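Iron(III) ABC transporter, periplasmic iron-compound-binding protein (Vibrio cholerae, PDB 5GGY) probably binds ferric siderophores such as iron-loaded desferal in the periplasm and delivers them to an inner-membrane ABC transporter for iron uptake. Local coordinates at residues 19-24 with 38-43; 110-115 with 179-184; 253-258 with 265-270. All coordinates share one frame; numbering follows the deposited sequence.

The three contacts follow one another along the chain. Interaction 1 bridges the short parallel strands 19-21 and 39-40, interaction 2 joins the N-terminal ends of helices 112-126 and 181-188, and interaction 3 packs the loop after strand 249-252 on helix 262-276. Centres of interactions 1 and 2 lie about 22 Å apart, those of 1 and 3 about 20 Å, those of 2 and 3 about 13 Å. Interaction 3 touches both others: W24 CE3 meets W256 CZ2 at 3.7 Å, and T181 OG1 lies 2.9 Å from S257 O. Interactions 2 and 3 probably lie where the two lobes meet, as expected of a binding protein whose ligand probably sits between them.

Interaction 1 (19-24 with 38-43); sequences VVVLNW and VGAPEL
G39 O draws in two neighbours from one strand: V21 N donates a hydrogen bond to it at 2.7 Å, close to straight with 162° at the hydrogen, and V20 CA adds a CA-H...O contact at 3.5 Å. One residue pair back, V38 N donates to V19 O, also at 2.7 Å. V20 and G39 are bridged once, in parallel. The backbones run on side by side beyond it, A40 CA pointing its hydrogen at V21 O. Apolar groups fill in around this frame. V20 CG2 meets V38 CG2 at 3.7 Å, the two side chains crossing at about a right angle, while P41 lays its CD against V21 CG1 at 3.9 Å. The CG of P41 comes against L22 O. At the far end the indole of W24 swings across. With CG opposite the carbonyl carbon (chi1 -77°), its pyrrole edge reaches segment 38-43, and NE1 donates to P41 O at 2.9 Å. That oxygen lies in the ring plane, but NE1 approaches it from above the carbonyl plane, off the lone pairs. Farther along the same edge, CZ2 rests 3.6 Å from E42 CB. The E42 carboxylate itself turns to R65, which also makes a cation-pi contact with W24; W256 and Y46 meet the indole edge-to-face. Helix 24-32 lies between the strands in sequence, making this a beta-alpha-beta crossover. Because its one polar hydrogen is tied to a buried backbone carbonyl, the indole is held in a fixed rotation among R65 and two aromatic rings.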
# COMPACT_ATOMS: atom_id res chain seq x y z
N VAL A 19 16.19 21.67 -1.59
CA VAL A 19 15.19 21.30 -2.58
C VAL A 19 14.27 22.46 -2.94
O VAL A 19 13.68 23.09 -2.06
CB VAL A 19 14.32 20.13 -2.08
CG1 VAL A 19 13.25 19.77 -3.11
CG2 VAL A 19 15.19 18.93 -1.78
N VAL A 20 14.17 22.75 -4.23
CA VAL A 20 13.15 23.65 -4.74
C VAL A 20 12.05 22.83 -5.41
O VAL A 20 12.31 22.06 -6.33
CB VAL A 20 13.73 24.67 -5.75
CG1 VAL A 20 12.61 25.33 -6.56
CG2 VAL A 20 14.54 25.73 -5.02
N VAL A 21 10.83 22.98 -4.92
CA VAL A 21 9.69 22.26 -5.48
C VAL A 21 8.84 23.21 -6.32
O VAL A 21 8.72 24.40 -6.01
CB VAL A 21 8.85 21.60 -4.36
CG1 VAL A 21 7.42 22.10 -4.36
CG2 VAL A 21 8.89 20.09 -4.51
N LEU A 22 8.26 22.69 -7.40
CA LEU A 22 7.52 23.54 -8.34
C LEU A 22 6.04 23.20 -8.45
O LEU A 22 5.31 23.85 -9.21
CB LEU A 22 8.16 23.46 -9.73
CG LEU A 22 9.62 23.90 -9.81
CD1 LEU A 22 10.05 23.98 -11.26
CD2 LEU A 22 9.82 25.24 -9.11
N ASN A 23 5.59 22.20 -7.71
CA ASN A 23 4.18 21.84 -7.73
C ASN A 23 3.68 21.44 -6.35
O ASN A 23 4.46 21.06 -5.48
CB ASN A 23 3.93 20.71 -8.73
CG ASN A 23 2.79 21.02 -9.68
OD1 ASN A 23 2.53 22.19 -9.99
ND2 ASN A 23 2.12 19.99 -10.16
N TRP A 24 2.37 21.54 -6.15
CA TRP A 24 1.77 21.29 -4.84
C TRP A 24 1.80 19.82 -4.43
O TRP A 24 1.94 19.51 -3.25
CB TRP A 24 0.34 21.82 -4.81
CG TRP A 24 0.26 23.30 -4.67
CD1 TRP A 24 1.30 24.15 -4.44
CD2 TRP A 24 -0.91 24.12 -4.76
NE1 TRP A 24 0.85 25.45 -4.37
CE2 TRP A 24 -0.51 25.45 -4.56
CE3 TRP A 24 -2.27 23.85 -4.98
CZ2 TRP A 24 -1.41 26.52 -4.58
CZ3 TRP A 24 -3.16 24.91 -5.00
CH2 TRP A 24 -2.72 26.22 -4.80
N VAL A 38 13.38 24.62 0.20
CA VAL A 38 13.73 26.02 0.35
C VAL A 38 12.86 26.88 -0.57
O VAL A 38 12.79 28.10 -0.40
CB VAL A 38 15.22 26.27 0.04
CG1 VAL A 38 16.10 25.38 0.91
CG2 VAL A 38 15.52 26.04 -1.43
N GLY A 39 12.21 26.25 -1.53
CA GLY A 39 11.37 26.95 -2.48
C GLY A 39 10.15 26.16 -2.91
O GLY A 39 10.24 24.97 -3.24
N ALA A 40 8.99 26.81 -2.89
CA ALA A 40 7.72 26.19 -3.25
C ALA A 40 6.78 27.23 -3.84
O ALA A 40 6.92 28.42 -3.55
CB ALA A 40 7.10 25.52 -2.02
N PRO A 41 5.82 26.80 -4.68
CA PRO A 41 4.96 27.76 -5.37
C PRO A 41 3.64 28.07 -4.66
O PRO A 41 3.09 27.20 -3.98
CB PRO A 41 4.69 27.07 -6.70
CG PRO A 41 4.65 25.62 -6.34
CD PRO A 41 5.63 25.43 -5.19
N GLU A 42 3.17 29.31 -4.81
CA GLU A 42 1.84 29.74 -4.35
C GLU A 42 1.48 29.28 -2.94
O GLU A 42 0.47 28.60 -2.73
CB GLU A 42 0.77 29.26 -5.33
CG GLU A 42 0.97 29.77 -6.75
CD GLU A 42 -0.02 29.18 -7.73
OE1 GLU A 42 0.40 28.38 -8.59
OE2 GLU A 42 -1.23 29.51 -7.65
N LEU A 43 2.31 29.65 -1.97
CA LEU A 43 2.14 29.18 -0.60
C LEU A 43 0.87 29.68 0.08
O LEU A 43 0.26 28.95 0.86
CB LEU A 43 3.36 29.56 0.24
CG LEU A 43 4.67 28.89 -0.18
CD1 LEU A 43 5.76 29.12 0.85
CD2 LEU A 43 4.45 27.40 -0.41

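Interaction 2 (110-115 with 179-184); sequences DNAAQV and NSTPQY
N179 uses both its backbone and its amide on the start of the other helix. Its O accepts from A112 N at 3.0 Å, and its ND2 donates to D110 O at 3.3 Å, coming in nearly along the C=O axis at 165°. CG sits between the backbone N and the carbonyl carbon (chi1 61°), which turns ND2 toward D110 O; CB itself lies 3.2 Å from that oxygen. T177 takes up OD1, and K200 O is a second acceptor for ND2, so both ends of the amide are held. A113 supplies the apolar half. Its CB sits over one face of the Y184 ring, a CH-pi contact 3.7 Å from the centroid but offset toward CG, which is only 3.3 Å away. Between them, T181 CG2 fits against A112 CB at 3.7 Å. L264 of helix 262-276 touches A113, T181 and Y184 alike. Two helix N-termini meet here, S180 OG capping helix 181-188 through a weak bond from Q183 N. A112 N, a first-turn amide with no helical carbonyl to bond, is satisfied by N179 O, so the start of helix 112-126 is tied to the residue just ahead of that N-cap, with the methyl-aromatic contact beside it.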
# COMPACT_ATOMS: atom_id res chain seq x y z
N ASP A 110 -2.42 7.91 -16.91
CA ASP A 110 -1.95 7.67 -15.55
C ASP A 110 -3.09 7.31 -14.61
O ASP A 110 -4.18 7.87 -14.69
CB ASP A 110 -1.23 8.90 -14.99
CG ASP A 110 0.17 9.06 -15.55
OD1 ASP A 110 0.65 10.22 -15.62
OD2 ASP A 110 0.79 8.05 -15.93
N ASN A 111 -2.84 6.35 -13.73
CA ASN A 111 -3.70 6.15 -12.58
C ASN A 111 -3.13 6.98 -11.43
O ASN A 111 -2.18 6.57 -10.77
CB ASN A 111 -3.81 4.68 -12.19
CG ASN A 111 -4.87 4.44 -11.14
OD1 ASN A 111 -4.58 4.44 -9.94
ND2 ASN A 111 -6.11 4.26 -11.57
N ALA A 112 -3.73 8.15 -11.22
CA ALA A 112 -3.16 9.20 -10.39
C ALA A 112 -2.66 8.74 -9.02
O ALA A 112 -1.53 9.04 -8.63
CB ALA A 112 -4.18 10.31 -10.21
N ALA A 113 -3.50 8.01 -8.30
CA ALA A 113 -3.18 7.59 -6.94
C ALA A 113 -2.00 6.61 -6.89
O ALA A 113 -1.15 6.71 -6.01
CB ALA A 113 -4.39 6.96 -6.29
N GLN A 114 -1.96 5.68 -7.83
CA GLN A 114 -0.87 4.72 -7.90
C GLN A 114 0.44 5.42 -8.23
O GLN A 114 1.49 5.10 -7.67
CB GLN A 114 -1.15 3.63 -8.94
CG GLN A 114 -2.27 2.68 -8.55
CD GLN A 114 -2.47 1.58 -9.57
OE1 GLN A 114 -1.64 1.40 -10.47
NE2 GLN A 114 -3.56 0.83 -9.44
N VAL A 115 0.37 6.39 -9.15
CA VAL A 115 1.55 7.15 -9.55
C VAL A 115 2.03 8.03 -8.39
O VAL A 115 3.23 8.18 -8.18
CB VAL A 115 1.25 8.03 -10.78
CG1 VAL A 115 2.46 8.88 -11.14
CG2 VAL A 115 0.84 7.17 -11.95
N ASN A 179 -9.57 7.30 -13.19
CA ASN A 179 -8.13 7.38 -12.94
C ASN A 179 -7.77 8.47 -11.94
O ASN A 179 -6.59 8.78 -11.75
CB ASN A 179 -7.38 7.61 -14.24
CG ASN A 179 -7.78 8.91 -14.92
OD1 ASN A 179 -8.89 9.40 -14.74
ND2 ASN A 179 -6.87 9.47 -15.71
N SER A 180 -8.78 9.06 -11.30
CA SER A 180 -8.55 10.13 -10.34
C SER A 180 -8.20 9.58 -8.96
O SER A 180 -8.35 8.39 -8.70
CB SER A 180 -9.78 11.04 -10.25
OG SER A 180 -10.89 10.35 -9.71
N THR A 181 -7.74 10.47 -8.09
CA THR A 181 -7.43 10.09 -6.71
C THR A 181 -8.67 9.96 -5.80
O THR A 181 -8.66 9.13 -4.90
CB THR A 181 -6.43 11.09 -6.06
OG1 THR A 181 -6.91 12.44 -6.21
CG2 THR A 181 -5.06 10.97 -6.71
N PRO A 182 -9.72 10.77 -6.03
CA PRO A 182 -10.90 10.49 -5.19
C PRO A 182 -11.56 9.16 -5.52
O PRO A 182 -12.11 8.51 -4.64
CB PRO A 182 -11.84 11.66 -5.51
CG PRO A 182 -10.95 12.75 -5.98
CD PRO A 182 -9.88 12.05 -6.75
N GLN A 183 -11.49 8.76 -6.79
CA GLN A 183 -12.02 7.46 -7.22
C GLN A 183 -11.31 6.33 -6.48
O GLN A 183 -11.94 5.38 -6.02
CB GLN A 183 -11.86 7.29 -8.73
CG GLN A 183 -12.18 5.90 -9.24
CD GLN A 183 -13.66 5.55 -9.16
OE1 GLN A 183 -14.50 6.42 -8.93
NE2 GLN A 183 -13.98 4.28 -9.36
N TYR A 184 -9.99 6.44 -6.38
CA TYR A 184 -9.18 5.48 -5.65
C TYR A 184 -9.59 5.45 -4.18
O TYR A 184 -9.69 4.38 -3.57
CB TYR A 184 -7.69 5.84 -5.79
CG TYR A 184 -6.77 5.13 -4.82
CD1 TYR A 184 -6.47 5.68 -3.57
CD2 TYR A 184 -6.16 3.93 -5.16
CE1 TYR A 184 -5.62 5.04 -2.69
CE2 TYR A 184 -5.31 3.28 -4.29
CZ TYR A 184 -5.04 3.84 -3.06
OH TYR A 184 -4.19 3.20 -2.18

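Interaction 3 (253-258 with 265-270); sequences RPVWSY and RYSAEA
V255 pushes both methyls into the side of helix 262-276. CG1, anti to the backbone N at chi1 177°, comes against S267 OG at 3.2 Å and Y266 CB at 3.9 Å; CG2 lies 3.7 Å from A270 CB. The same alanine methyl meets R253 from another direction. Its CB is 3.8 Å from R253 CG and stands over one face of the guanidinium, off toward the rim, so the extended arginine lies alongside the helix with NH2 passing near E269 CB. Two waters make polar links between the loop and the helix. One accepts from R253 N and donates to A270 O at 2.7 Å. The other sits among three oxygens, giving hydrogen bonds to V255 O and S267 OG and lying 2.6 Å from S257 OG. Farther out, the charged and hydroxyl groups have partners of their own: R253 NE forms a salt bridge with E273, and E269 pairs with R143, with R265 NE a longer 3.6 Å from E269 OE2. S267 OG is also bonded to S263 O one turn back, which fixes the hydroxyl that the second water meets. R166 NH1 also bonds S257 OG, while the W256 side chain leads away from the helix. The loop that follows strand 249-252 thus rests on the helix through methyl groups and the face of an arginine, and water carries the polar links, so the fit between them depends on apolar shape and on two bridging waters.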
# COMPACT_ATOMS: atom_id res chain seq x y z
N ARG A 253 -14.38 19.28 3.37
CA ARG A 253 -13.35 20.23 3.76
C ARG A 253 -12.14 20.14 2.83
O ARG A 253 -11.84 19.06 2.32
CB ARG A 253 -12.93 20.01 5.22
CG ARG A 253 -12.36 18.63 5.52
CD ARG A 253 -11.96 18.53 6.99
NE ARG A 253 -11.51 17.19 7.35
CZ ARG A 253 -10.26 16.77 7.26
NH1 ARG A 253 -9.31 17.59 6.83
NH2 ARG A 253 -9.95 15.53 7.61
N PRO A 254 -11.46 21.27 2.60
CA PRO A 254 -10.38 21.40 1.61
C PRO A 254 -9.33 20.28 1.65
O PRO A 254 -8.53 20.20 2.57
CB PRO A 254 -9.74 22.74 1.97
CG PRO A 254 -10.86 23.54 2.52
CD PRO A 254 -11.72 22.56 3.28
N VAL A 255 -9.36 19.42 0.63
CA VAL A 255 -8.32 18.43 0.41
C VAL A 255 -7.96 18.41 -1.07
O VAL A 255 -8.82 18.22 -1.92
CB VAL A 255 -8.75 17.01 0.84
CG1 VAL A 255 -7.64 16.03 0.52
CG2 VAL A 255 -9.08 16.98 2.33
N TRP A 256 -6.68 18.62 -1.36
CA TRP A 256 -6.22 18.73 -2.74
C TRP A 256 -6.41 17.42 -3.49
O TRP A 256 -5.86 16.38 -3.12
CB TRP A 256 -4.75 19.15 -2.77
CG TRP A 256 -4.25 19.62 -4.11
CD1 TRP A 256 -3.13 19.19 -4.76
CD2 TRP A 256 -4.84 20.62 -4.96
NE1 TRP A 256 -2.99 19.85 -5.95
CE2 TRP A 256 -4.03 20.73 -6.10
CE3 TRP A 256 -5.98 21.42 -4.86
CZ2 TRP A 256 -4.32 21.61 -7.14
CZ3 TRP A 256 -6.27 22.29 -5.89
CH2 TRP A 256 -5.44 22.38 -7.02
N SER A 257 -7.22 17.47 -4.55
CA SER A 257 -7.55 16.29 -5.33
C SER A 257 -6.51 16.01 -6.41
O SER A 257 -6.69 15.14 -7.25
CB SER A 257 -8.93 16.44 -5.97
OG SER A 257 -9.90 16.83 -5.00
N TYR A 258 -5.42 16.78 -6.38
CA TYR A 258 -4.32 16.58 -7.31
C TYR A 258 -2.99 16.57 -6.56
O TYR A 258 -2.03 17.23 -6.96
CB TYR A 258 -4.32 17.67 -8.38
CG TYR A 258 -5.71 18.03 -8.87
CD1 TYR A 258 -6.39 19.13 -8.34
CD2 TYR A 258 -6.34 17.28 -9.85
CE1 TYR A 258 -7.65 19.46 -8.78
CE2 TYR A 258 -7.61 17.60 -10.29
CZ TYR A 258 -8.26 18.70 -9.75
OH TYR A 258 -9.52 19.03 -10.18
N ARG A 265 -4.91 9.71 1.99
CA ARG A 265 -5.32 9.51 3.38
C ARG A 265 -6.22 10.65 3.85
O ARG A 265 -7.24 10.41 4.49
CB ARG A 265 -4.11 9.40 4.30
CG ARG A 265 -4.46 9.21 5.77
CD ARG A 265 -3.32 9.62 6.70
NE ARG A 265 -3.74 9.65 8.10
CZ ARG A 265 -3.44 8.72 8.99
NH1 ARG A 265 -2.70 7.67 8.65
NH2 ARG A 265 -3.87 8.83 10.24
N TYR A 266 -5.83 11.87 3.52
CA TYR A 266 -6.60 13.06 3.91
C TYR A 266 -7.96 13.07 3.23
O TYR A 266 -8.97 13.37 3.86
CB TYR A 266 -5.83 14.33 3.55
CG TYR A 266 -4.47 14.43 4.20
CD1 TYR A 266 -3.38 14.94 3.51
CD2 TYR A 266 -4.27 14.02 5.52
CE1 TYR A 266 -2.13 15.03 4.10
CE2 TYR A 266 -3.03 14.11 6.12
CZ TYR A 266 -1.97 14.62 5.41
OH TYR A 266 -0.73 14.71 6.00
N SER A 267 -7.98 12.74 1.94
CA SER A 267 -9.23 12.66 1.19
C SER A 267 -10.17 11.63 1.82
O SER A 267 -11.35 11.89 2.00
CB SER A 267 -8.96 12.30 -0.27
OG SER A 267 -8.16 13.27 -0.92
N ALA A 268 -9.61 10.47 2.15
CA ALA A 268 -10.39 9.38 2.74
C ALA A 268 -11.05 9.79 4.05
O ALA A 268 -12.21 9.45 4.29
CB ALA A 268 -9.50 8.17 2.96
N GLU A 269 -10.32 10.53 4.88
CA GLU A 269 -10.83 10.97 6.17
C GLU A 269 -11.87 12.08 6.02
O GLU A 269 -12.88 12.08 6.72
CB GLU A 269 -9.67 11.45 7.06
CG GLU A 269 -8.69 10.36 7.44
CD GLU A 269 -7.60 10.84 8.38
OE1 GLU A 269 -7.18 12.01 8.25
OE2 GLU A 269 -7.17 10.05 9.25
N ALA A 270 -11.61 13.01 5.11
CA ALA A 270 -12.51 14.13 4.88
C ALA A 270 -13.81 13.66 4.23
O ALA A 270 -14.89 14.11 4.59
CB ALA A 270 -11.84 15.19 4.03
O HOH W 1 -15.04 16.68 5.22
O HOH W 2 -9.58 15.29 -2.98